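Local coordinates for protein enoyl-CoA hydratase/isomerase (Mycobacterium avium, PDB 3P5M) that probably acts on coenzyme A thioesters, as a hydratase or isomerase of enoyl-CoA substrates in the crotonase superfamily, at residues Arg52-Thr57 and Lys93-Gly98. Residues are numbered along the deposited sequence; the frame is centred on the assembly and turned at random.
Sequences RAVLLT and KPVIAG
With CG1 anti to the backbone N in both V54 and V95 (chi1 173° and -178°), the two side chains, paired on one face of the sheet and lying side by side, bring V54 CG1 and V95 CG1 to 4.2 Å. They sit on neighbouring parallel strands of the crotonase-fold core sheet, the two strands of a beta-alpha-beta unit whose crossover carries helix 74-90. Four backbone bonds stitch the pair together: V54 N gives to P94 O, I96 N to V54 O at 2.7 Å and nearly straight (174°), L56 N to I96 O, and G98 N to L56 O. V54 and L56 thus spend both N-H and C=O on 93-98, whereas A53, L55 and T57 make their backbone bonds to strand 16-21 on the other side. V54, L56, V95 and A97 share one face of the sheet, and the last three all meet C114. On the opposite face the end of L55 leans toward the partner strand, bringing L55 CD1 to 3.6 Å from I96 O, while L55 packs on L191 and I96 on V194 of helix 183-195. Just before the strands, K93 NZ bonds the carbonyls of V51 and A45, and R52 reaches G197 O through NH2 and T199 OG1 through NE. V95 N gives its hydrogen bond not to 52-57 but to D115 OD2. Next to K93, the R52 carbonyl points at the CG-CD edge of the P94 ring, with P94 CG and CD each 3.5 Å from R52 O.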
loop_
_atom_site.group_PDB
_atom_site.type_symbol
_atom_site.label_atom_id
_atom_site.label_comp_id
_atom_site.label_asym_id
_atom_site.label_seq_id
_atom_site.Cartn_x
_atom_site.Cartn_y
_atom_site.Cartn_z
ATOM N N ARG B 52 -1.764 -18.173 -32.301
ATOM C CA ARG B 52 -2.669 -18.231 -31.152
ATOM C C ARG B 52 -2.540 -17.036 -30.182
ATOM O O ARG B 52 -3.305 -16.915 -29.237
ATOM C CB ARG B 52 -2.481 -19.547 -30.415
ATOM C CG ARG B 52 -3.285 -20.659 -31.059
ATOM C CD ARG B 52 -2.849 -21.962 -30.552
ATOM N NE ARG B 52 -3.496 -22.312 -29.298
ATOM C CZ ARG B 52 -3.106 -23.338 -28.548
ATOM N NH1 ARG B 52 -2.081 -24.091 -28.951
ATOM N NH2 ARG B 52 -3.718 -23.606 -27.405
ATOM N N ALA B 53 -1.535 -16.200 -30.379
ATOM C CA ALA B 53 -1.333 -15.010 -29.549
ATOM C C ALA B 53 -0.434 -14.070 -30.309
ATOM O O ALA B 53 0.375 -14.504 -31.104
ATOM C CB ALA B 53 -0.746 -15.347 -28.172
ATOM N N VAL B 54 -0.597 -12.773 -30.069
ATOM C CA VAL B 54 0.229 -11.762 -30.701
ATOM C C VAL B 54 1.048 -11.076 -29.599
ATOM O O VAL B 54 0.499 -10.739 -28.556
ATOM C CB VAL B 54 -0.663 -10.737 -31.438
ATOM C CG1 VAL B 54 0.164 -9.586 -31.952
ATOM C CG2 VAL B 54 -1.444 -11.427 -32.600
ATOM N N LEU B 55 2.357 -10.904 -29.832
ATOM C CA LEU B 55 3.221 -10.170 -28.914
ATOM C C LEU B 55 3.601 -8.885 -29.589
ATOM O O LEU B 55 4.060 -8.895 -30.737
ATOM C CB LEU B 55 4.499 -10.959 -28.590
ATOM C CG LEU B 55 5.612 -10.238 -27.796
ATOM C CD1 LEU B 55 5.177 -9.768 -26.398
ATOM C CD2 LEU B 55 6.872 -11.053 -27.715
ATOM N N LEU B 56 3.408 -7.783 -28.877
ATOM C CA LEU B 56 3.764 -6.455 -29.334
ATOM C C LEU B 56 4.896 -5.877 -28.497
ATOM O O LEU B 56 4.765 -5.729 -27.295
ATOM C CB LEU B 56 2.546 -5.541 -29.195
ATOM C CG LEU B 56 2.523 -4.248 -29.976
ATOM C CD1 LEU B 56 2.787 -4.567 -31.444
ATOM C CD2 LEU B 56 1.151 -3.544 -29.798
ATOM N N THR B 57 6.012 -5.550 -29.136
ATOM C CA THR B 57 7.156 -4.985 -28.427
ATOM C C THR B 57 7.811 -3.906 -29.286
ATOM O O THR B 57 7.445 -3.720 -30.454
ATOM C CB THR B 57 8.285 -6.031 -28.119
ATOM O OG1 THR B 57 8.754 -6.637 -29.339
ATOM C CG2 THR B 57 7.838 -7.096 -27.103
ATOM N N LYS B 93 -8.113 -12.949 -30.732
ATOM C CA LYS B 93 -6.949 -13.637 -30.190
ATOM C C LYS B 93 -6.225 -12.719 -29.228
ATOM O O LYS B 93 -6.231 -11.486 -29.408
ATOM C CB LYS B 93 -6.000 -14.022 -31.335
ATOM C CG LYS B 93 -6.567 -15.101 -32.254
ATOM C CD LYS B 93 -5.652 -15.414 -33.458
ATOM C CE LYS B 93 -6.338 -16.413 -34.425
ATOM N NZ LYS B 93 -5.388 -16.980 -35.444
ATOM N N PRO B 94 -5.638 -13.290 -28.178
ATOM C CA PRO B 94 -4.986 -12.446 -27.182
ATOM C C PRO B 94 -3.765 -11.696 -27.738
ATOM O O PRO B 94 -2.990 -12.256 -28.522
ATOM C CB PRO B 94 -4.566 -13.439 -26.082
ATOM C CG PRO B 94 -4.593 -14.795 -26.774
ATOM C CD PRO B 94 -5.665 -14.713 -27.779
ATOM N N VAL B 95 -3.648 -10.422 -27.360
ATOM C CA VAL B 95 -2.562 -9.542 -27.823
ATOM C C VAL B 95 -1.863 -9.078 -26.544
ATOM O O VAL B 95 -2.523 -8.514 -25.646
ATOM C CB VAL B 95 -3.111 -8.298 -28.584
ATOM C CG1 VAL B 95 -1.990 -7.409 -29.096
ATOM C CG2 VAL B 95 -3.983 -8.732 -29.790
ATOM N N ILE B 96 -0.556 -9.343 -26.457
ATOM C CA ILE B 96 0.234 -8.955 -25.299
ATOM C C ILE B 96 1.243 -7.882 -25.648
ATOM O O ILE B 96 2.034 -8.040 -26.579
ATOM C CB ILE B 96 0.930 -10.199 -24.659
ATOM C CG1 ILE B 96 -0.125 -11.138 -24.118
ATOM C CG2 ILE B 96 1.908 -9.819 -23.538
ATOM C CD1 ILE B 96 0.065 -12.474 -24.614
ATOM N N ALA B 97 1.205 -6.780 -24.895
ATOM C CA ALA B 97 2.244 -5.765 -24.984
ATOM C C ALA B 97 3.362 -6.052 -23.959
ATOM O O ALA B 97 3.109 -6.125 -22.775
ATOM C CB ALA B 97 1.632 -4.357 -24.786
ATOM N N GLY B 98 4.595 -6.251 -24.422
ATOM C CA GLY B 98 5.719 -6.280 -23.504
ATOM C C GLY B 98 6.292 -4.886 -23.578
ATOM O O GLY B 98 6.839 -4.491 -24.594
#